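PDB 2FH5: signal recognition particle receptor subunit beta from Mus musculus, which binds GTP as a subunit of the signal recognition particle receptor, which targets nascent secretory proteins to the endoplasmic reticulum membrane. Local coordinates for residues K173-E176 / F177-P181. Numbering follows the deposited sequence.
Sequences KEFE and FSQLP
Phe175 turns the edge of its ring onto a face of Phe177, a T-shaped stack with centroids 5.4 Å apart and planes at 81°. The pair lies in the loop between helix 133-150 and the last strand, 184-188, of the P-loop GTPase fold, where the chain forms a short 3-10 segment at 177-179. With chi1 at 180° the Phe175 ring lies beside its own carbonyl carbon and points forward to Phe177 and Leu180; CE2 ends over the centre of the Phe177 ring, and CE1 meets Leu180 CD2, lying in the plane of the Phe175 ring at its edge, at 3.9 Å. Leu144 of helix 133-150 touches both phenylalanines, while Leu106 of helix 91-110 packs on Phe177 and Leu180. Gln179 runs back past Glu176, its CG 3.4 Å from Glu176 O, and its NE2 donates to Glu174 O at 2.8 Å, a short but bent bond (N-H...O 137°) whose donor is tilted from the carbonyl plane. Replacing this glutamine with leucine would probably cost Glu174 O its NE2 donor and cut the side-chain tie between the turn and the chain before it. Lys173 NZ also reaches Glu174 O, weakly, and makes its stronger link to Glu176, a salt bridge with NZ 3.0 Å from OE2. Glu141 of helix 133-150 accepts a bond from Phe177 N, tying the start of the turn to that helix. Leu180 N bonds to Phe177 O, and Gln179 N approaches Glu176 O from above the carbonyl plane at 3.2 Å.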
loop_
_atom_site.group_PDB
_atom_site.type_symbol
_atom_site.label_atom_id
_atom_site.label_comp_id
_atom_site.label_asym_id
_atom_site.label_seq_id
_atom_site.Cartn_x
_atom_site.Cartn_y
_atom_site.Cartn_z
ATOM N N LYS B 173 -17.411 -19.595 26.405
ATOM C CA LYS B 173 -16.961 -20.564 25.407
ATOM C C LYS B 173 -15.789 -20.037 24.567
ATOM O O LYS B 173 -15.770 -18.862 24.182
ATOM C CB LYS B 173 -18.109 -20.968 24.480
ATOM C CG LYS B 173 -17.753 -22.218 23.677
ATOM C CD LYS B 173 -18.669 -22.485 22.489
ATOM C CE LYS B 173 -18.039 -23.571 21.626
ATOM N NZ LYS B 173 -16.583 -23.255 21.354
ATOM N N GLU B 174 -14.821 -20.912 24.289
ATOM C CA GLU B 174 -13.645 -20.562 23.492
ATOM C C GLU B 174 -14.046 -19.833 22.202
ATOM O O GLU B 174 -14.847 -20.338 21.416
ATOM C CB GLU B 174 -12.848 -21.828 23.155
ATOM C CG GLU B 174 -12.437 -22.636 24.387
ATOM C CD GLU B 174 -11.163 -22.126 25.067
ATOM O OE1 GLU B 174 -10.062 -22.416 24.548
ATOM O OE2 GLU B 174 -11.258 -21.440 26.114
ATOM N N PHE B 175 -13.475 -18.646 21.996
ATOM C CA PHE B 175 -13.778 -17.823 20.824
ATOM C C PHE B 175 -13.657 -18.497 19.469
ATOM O O PHE B 175 -12.741 -19.277 19.238
ATOM C CB PHE B 175 -12.890 -16.577 20.764
ATOM C CG PHE B 175 -13.180 -15.715 19.568
ATOM C CD1 PHE B 175 -14.284 -14.876 19.561
ATOM C CD2 PHE B 175 -12.447 -15.850 18.404
ATOM C CE1 PHE B 175 -14.659 -14.199 18.417
ATOM C CE2 PHE B 175 -12.827 -15.171 17.247
ATOM C CZ PHE B 175 -13.933 -14.351 17.262
ATOM N N GLU B 176 -14.583 -18.158 18.574
ATOM C CA GLU B 176 -14.584 -18.671 17.207
ATOM C C GLU B 176 -15.290 -17.618 16.392
ATOM O O GLU B 176 -16.196 -16.970 16.892
ATOM C CB GLU B 176 -15.329 -20.007 17.101
ATOM C CG GLU B 176 -14.467 -21.205 17.453
ATOM C CD GLU B 176 -15.246 -22.510 17.499
ATOM O OE1 GLU B 176 -15.724 -22.980 16.442
ATOM O OE2 GLU B 176 -15.375 -23.065 18.610
ATOM N N PHE B 177 -14.871 -17.432 15.147
ATOM C CA PHE B 177 -15.491 -16.431 14.285
ATOM C C PHE B 177 -16.980 -16.665 14.034
ATOM O O PHE B 177 -17.737 -15.703 13.897
ATOM C CB PHE B 177 -14.736 -16.349 12.961
ATOM C CG PHE B 177 -13.381 -15.690 13.074
ATOM C CD1 PHE B 177 -13.273 -14.306 13.218
ATOM C CD2 PHE B 177 -12.210 -16.457 13.042
ATOM C CE1 PHE B 177 -12.005 -13.689 13.331
ATOM C CE2 PHE B 177 -10.941 -15.859 13.151
ATOM C CZ PHE B 177 -10.835 -14.474 13.296
ATOM N N SER B 178 -17.407 -17.926 13.981
ATOM C CA SER B 178 -18.830 -18.249 13.761
ATOM C C SER B 178 -19.773 -17.690 14.856
ATOM O O SER B 178 -20.945 -17.451 14.599
ATOM C CB SER B 178 -19.024 -19.761 13.659
ATOM O OG SER B 178 -18.730 -20.379 14.899
ATOM N N GLN B 179 -19.262 -17.475 16.065
ATOM C CA GLN B 179 -20.077 -16.928 17.148
ATOM C C GLN B 179 -20.357 -15.437 16.938
ATOM O O GLN B 179 -21.073 -14.801 17.714
ATOM C CB GLN B 179 -19.359 -17.090 18.495
ATOM C CG GLN B 179 -18.713 -18.436 18.709
ATOM C CD GLN B 179 -17.821 -18.441 19.923
ATOM O OE1 GLN B 179 -17.671 -17.410 20.599
ATOM N NE2 GLN B 179 -17.215 -19.599 20.220
ATOM N N LEU B 180 -19.797 -14.866 15.888
ATOM C CA LEU B 180 -19.970 -13.448 15.667
ATOM C C LEU B 180 -21.210 -13.051 14.906
ATOM O O LEU B 180 -21.620 -13.737 13.968
ATOM C CB LEU B 180 -18.755 -12.887 14.911
ATOM C CG LEU B 180 -17.391 -12.779 15.590
ATOM C CD1 LEU B 180 -16.436 -12.045 14.670
ATOM C CD2 LEU B 180 -17.531 -12.030 16.904
ATOM N N PRO B 181 -21.835 -11.934 15.309
ATOM C CA PRO B 181 -23.032 -11.454 14.612
ATOM C C PRO B 181 -22.552 -10.703 13.355
ATOM O O PRO B 181 -22.911 -9.538 13.160
ATOM C CB PRO B 181 -23.673 -10.507 15.626
ATOM C CG PRO B 181 -22.475 -9.938 16.360
ATOM C CD PRO B 181 -21.620 -11.186 16.565
#